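Local structure of beta-d-glucoside glucohydrolase (3ZZ1) at residues G65-P77 against I311-V323. The protein probably hydrolyses terminal, non-reducing beta-D-glucosyl residues, releasing beta-D-glucose in the breakdown of cellulose. Numbering follows the deposited sequence. Where two conformers were deposited one is given.
With NAG (2-acetamido-2-deoxy-beta-D-glucopyranose), chain B.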
# COMPACT_ATOMS: atom_id res chain seq x y z
N GLY A 65 -9.13 -0.16 -7.26
CA GLY A 65 -10.39 -0.10 -7.98
C GLY A 65 -10.71 -1.32 -8.81
O GLY A 65 -9.95 -2.30 -8.82
N VAL A 66 -11.84 -1.26 -9.51
CA VAL A 66 -12.36 -2.39 -10.26
C VAL A 66 -11.62 -2.53 -11.58
O VAL A 66 -11.66 -1.64 -12.42
CB VAL A 66 -13.89 -2.25 -10.52
CG1 VAL A 66 -14.44 -3.51 -11.17
CG2 VAL A 66 -14.64 -1.96 -9.22
N ARG A 67 -10.94 -3.67 -11.76
CA ARG A 67 -10.22 -3.95 -13.00
C ARG A 67 -11.16 -4.36 -14.13
O ARG A 67 -12.16 -5.03 -13.90
CB ARG A 67 -9.19 -5.06 -12.77
CG ARG A 67 -8.17 -5.23 -13.89
CD ARG A 67 -7.26 -6.40 -13.59
NE ARG A 67 -6.18 -6.55 -14.56
CZ ARG A 67 -5.30 -7.55 -14.55
NH1 ARG A 67 -5.36 -8.49 -13.62
NH2 ARG A 67 -4.36 -7.60 -15.49
N TYR A 68 -10.81 -3.93 -15.34
CA TYR A 68 -11.55 -4.22 -16.59
C TYR A 68 -12.88 -3.48 -16.72
O TYR A 68 -13.59 -3.64 -17.70
CB TYR A 68 -11.76 -5.73 -16.80
CG TYR A 68 -10.50 -6.56 -16.79
CD1 TYR A 68 -9.47 -6.33 -17.72
CD2 TYR A 68 -10.34 -7.60 -15.88
CE1 TYR A 68 -8.32 -7.11 -17.71
CE2 TYR A 68 -9.20 -8.38 -15.86
CZ TYR A 68 -8.19 -8.14 -16.78
OH TYR A 68 -7.06 -8.92 -16.75
N SER A 69 -13.19 -2.65 -15.73
CA SER A 69 -14.43 -1.88 -15.76
C SER A 69 -14.28 -0.64 -16.63
O SER A 69 -13.21 -0.06 -16.73
CB SER A 69 -14.84 -1.49 -14.35
OG SER A 69 -16.00 -0.67 -14.36
N THR A 70 -15.38 -0.27 -17.27
CA THR A 70 -15.43 0.93 -18.11
C THR A 70 -16.22 2.04 -17.43
O THR A 70 -16.30 3.15 -17.96
CB THR A 70 -16.03 0.64 -19.50
OG1 THR A 70 -17.30 -0.01 -19.35
CG2 THR A 70 -15.09 -0.24 -20.31
N GLY A 71 -16.79 1.76 -16.27
CA GLY A 71 -17.55 2.77 -15.54
C GLY A 71 -17.14 2.94 -14.09
O GLY A 71 -17.95 3.31 -13.25
N SER A 72 -15.87 2.68 -13.81
CA SER A 72 -15.36 2.75 -12.44
C SER A 72 -14.32 3.85 -12.26
O SER A 72 -13.73 4.34 -13.23
CB SER A 72 -14.76 1.40 -12.04
OG SER A 72 -13.70 1.05 -12.91
N THR A 73 -14.11 4.22 -11.00
CA THR A 73 -13.09 5.18 -10.62
C THR A 73 -11.73 4.49 -10.56
O THR A 73 -11.62 3.36 -10.10
CB THR A 73 -13.44 5.83 -9.25
OG1 THR A 73 -14.69 6.52 -9.35
CG2 THR A 73 -12.35 6.81 -8.80
N ALA A 74 -10.71 5.19 -11.04
CA ALA A 74 -9.33 4.81 -10.83
C ALA A 74 -8.82 5.54 -9.59
O ALA A 74 -8.45 6.72 -9.65
CB ALA A 74 -8.48 5.17 -12.04
N PHE A 75 -8.83 4.85 -8.45
CA PHE A 75 -8.35 5.45 -7.21
C PHE A 75 -6.83 5.55 -7.22
O PHE A 75 -6.16 4.88 -8.02
CB PHE A 75 -8.86 4.67 -5.99
CG PHE A 75 -10.35 4.76 -5.80
CD1 PHE A 75 -11.20 3.85 -6.42
CD2 PHE A 75 -10.90 5.76 -5.00
CE1 PHE A 75 -12.58 3.92 -6.25
CE2 PHE A 75 -12.28 5.84 -4.82
CZ PHE A 75 -13.12 4.92 -5.45
N THR A 76 -6.29 6.40 -6.36
CA THR A 76 -4.84 6.51 -6.22
C THR A 76 -4.31 5.17 -5.72
O THR A 76 -5.02 4.46 -5.00
CB THR A 76 -4.44 7.61 -5.22
OG1 THR A 76 -4.93 7.27 -3.91
CG2 THR A 76 -5.00 8.97 -5.64
N PRO A 77 -3.08 4.81 -6.12
CA PRO A 77 -2.38 3.68 -5.50
C PRO A 77 -2.31 3.83 -3.99
O PRO A 77 -2.35 4.96 -3.47
CB PRO A 77 -0.98 3.78 -6.09
CG PRO A 77 -1.21 4.33 -7.46
CD PRO A 77 -2.36 5.29 -7.32
N ILE A 311 -19.47 -5.01 -15.18
CA ILE A 311 -18.41 -4.00 -15.11
C ILE A 311 -18.56 -2.90 -16.17
O ILE A 311 -17.64 -2.11 -16.40
CB ILE A 311 -16.98 -4.63 -15.14
CG1 ILE A 311 -16.88 -5.69 -16.24
CG2 ILE A 311 -16.64 -5.22 -13.75
CD1 ILE A 311 -15.47 -6.19 -16.49
N SER A 312 -19.73 -2.84 -16.81
CA SER A 312 -20.03 -1.74 -17.73
C SER A 312 -20.80 -0.62 -17.03
O SER A 312 -20.91 0.50 -17.56
CB SER A 312 -20.80 -2.25 -18.95
OG SER A 312 -19.99 -3.10 -19.74
N ARG A 313 -21.32 -0.91 -15.84
CA ARG A 313 -22.07 0.06 -15.05
C ARG A 313 -21.21 1.23 -14.62
O ARG A 313 -20.06 1.03 -14.19
CB ARG A 313 -22.64 -0.60 -13.79
CG ARG A 313 -23.96 -1.28 -13.97
CD ARG A 313 -24.37 -1.97 -12.69
NE ARG A 313 -25.19 -3.14 -12.96
CZ ARG A 313 -25.17 -4.26 -12.25
NH1 ARG A 313 -24.36 -4.37 -11.20
NH2 ARG A 313 -25.95 -5.28 -12.58
N ASN A 314 -21.77 2.43 -14.73
CA ASN A 314 -21.13 3.63 -14.20
C ASN A 314 -21.41 3.73 -12.71
O ASN A 314 -22.51 4.12 -12.29
CB ASN A 314 -21.62 4.89 -14.93
CG ASN A 314 -20.82 6.14 -14.56
OD1 ASN A 314 -20.22 6.23 -13.48
ND2 ASN A 314 -20.83 7.12 -15.46
N VAL A 315 -20.41 3.37 -11.92
CA VAL A 315 -20.53 3.29 -10.47
C VAL A 315 -19.72 4.37 -9.75
O VAL A 315 -19.52 4.30 -8.53
CB VAL A 315 -20.12 1.88 -9.96
CG1 VAL A 315 -21.02 0.81 -10.58
CG2 VAL A 315 -18.64 1.59 -10.27
N GLN A 316 -19.28 5.38 -10.50
CA GLN A 316 -18.36 6.40 -9.98
C GLN A 316 -18.98 7.31 -8.92
O GLN A 316 -18.34 7.61 -7.91
CB GLN A 316 -17.79 7.26 -11.11
CG GLN A 316 -16.85 6.52 -12.06
CD GLN A 316 -16.53 7.32 -13.30
OE1 GLN A 316 -15.81 8.32 -13.24
NE2 GLN A 316 -17.07 6.89 -14.43
N GLY A 317 -20.22 7.74 -9.15
CA GLY A 317 -20.84 8.78 -8.32
C GLY A 317 -19.92 9.98 -8.20
O GLY A 317 -19.38 10.46 -9.20
N ASN A 318 -19.73 10.47 -6.97
CA ASN A 318 -18.83 11.58 -6.68
C ASN A 318 -17.55 11.11 -5.99
O ASN A 318 -16.89 11.89 -5.28
CB ASN A 318 -19.57 12.62 -5.83
CG ASN A 318 -19.04 14.03 -6.03
OD1 ASN A 318 -19.52 14.98 -5.42
ND2 ASN A 318 -18.03 14.17 -6.89
N HIS A 319 -17.20 9.84 -6.17
CA HIS A 319 -16.00 9.25 -5.54
C HIS A 319 -14.68 9.94 -5.93
O HIS A 319 -13.69 9.79 -5.22
CB HIS A 319 -15.90 7.74 -5.82
CG HIS A 319 -16.99 6.92 -5.21
ND1 HIS A 319 -17.45 5.76 -5.78
CD2 HIS A 319 -17.73 7.11 -4.09
CE1 HIS A 319 -18.41 5.25 -5.03
NE2 HIS A 319 -18.60 6.06 -4.00
N LYS A 320 -14.68 10.67 -7.04
CA LYS A 320 -13.49 11.44 -7.46
C LYS A 320 -12.97 12.40 -6.38
O LYS A 320 -11.80 12.78 -6.40
CB LYS A 320 -13.73 12.18 -8.78
CG LYS A 320 -14.74 13.33 -8.72
CD LYS A 320 -14.65 14.26 -9.93
CE LYS A 320 -15.11 13.61 -11.24
NZ LYS A 320 -16.52 13.10 -11.17
N THR A 321 -13.85 12.80 -5.45
CA THR A 321 -13.46 13.67 -4.34
C THR A 321 -12.36 13.03 -3.50
O THR A 321 -11.47 13.71 -3.01
CB THR A 321 -14.65 14.01 -3.42
OG1 THR A 321 -15.21 12.80 -2.90
CG2 THR A 321 -15.72 14.81 -4.18
N ASN A 322 -12.42 11.70 -3.35
CA ASN A 322 -11.40 10.98 -2.62
C ASN A 322 -10.08 10.97 -3.38
O ASN A 322 -9.03 11.20 -2.79
CB ASN A 322 -11.83 9.54 -2.31
CG ASN A 322 -10.75 8.74 -1.59
OD1 ASN A 322 -10.02 7.98 -2.21
ND2 ASN A 322 -10.64 8.93 -0.28
N VAL A 323 -10.16 10.71 -4.69
CA VAL A 323 -8.96 10.67 -5.54
C VAL A 323 -8.30 12.05 -5.57
O VAL A 323 -7.09 12.16 -5.37
CB VAL A 323 -9.28 10.17 -6.97
CG1 VAL A 323 -8.00 10.03 -7.79
CG2 VAL A 323 -10.01 8.83 -6.92
C1 NAG B . -24.53 -3.71 -17.79
C2 NAG B . -25.79 -4.16 -18.52
C3 NAG B . -26.14 -3.18 -19.65
C4 NAG B . -26.12 -1.73 -19.16
C5 NAG B . -24.79 -1.44 -18.47
C6 NAG B . -24.70 -0.01 -17.95
C7 NAG B . -26.33 -6.55 -18.63
C8 NAG B . -25.95 -7.87 -19.21
N2 NAG B . -25.58 -5.51 -19.00
O3 NAG B . -27.44 -3.47 -20.11
O4 NAG B . -26.29 -0.84 -20.23
O5 NAG B . -24.66 -2.35 -17.40
O6 NAG B . -25.53 0.17 -16.82
O7 NAG B . -27.29 -6.47 -17.86
O HOH W 1 -18.29 -1.04 -13.07
O HOH W 2 -19.45 1.55 -19.66
O HOH W 3 -17.69 -2.18 -20.82
O HOH W 4 -14.37 8.79 -10.67
O HOH W 5 -7.71 7.51 -3.85
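Ile311 O is gripped by Thr70 N at 3.0 Å, almost in line with the carbonyl (C=O...N 174°), while Ser69 OG lies 3.0 Å from Ile311 O. Serine suits this place because its hydroxyl also accepts from Gly71 N, forming an ST turn, and meets a water that donates to Arg313 O. With an alanine here, Gly71 N would probably lose its acceptor, that water a partner and Ile311 O its nearby hydroxyl, leaving the turn less firmly held. Gly71 must be glycine: any CB would strike Arg313 O and Asn314 CA. Gly71 O accepts from Val315 N at 2.8 Å. Ile311 CG1 stands between backbone N and carbonyl carbon (chi1 47°), which brings CD1 to Tyr68 CB, while Ile311 CG2 meets Val66 CG1 at 3.8 Å. Val323 CG2 packs on Phe75 CD2 and Thr73 CG2, the latter over one face of the Phe75 ring. Asn322, held by Glu92, sets OD1 at the ring edge, and a water bridges OD1 to Thr76 N. Thus the loop between strand 58-60 and helix 78-83, in the TIM-barrel-like N-terminal domain, meets helix 320-329 and the loop leading into it; helix 87-103 lies against both, Glu100 hydrogen-bonding Thr73 OG1 and His319 ND1, Glu99 His319 NE2.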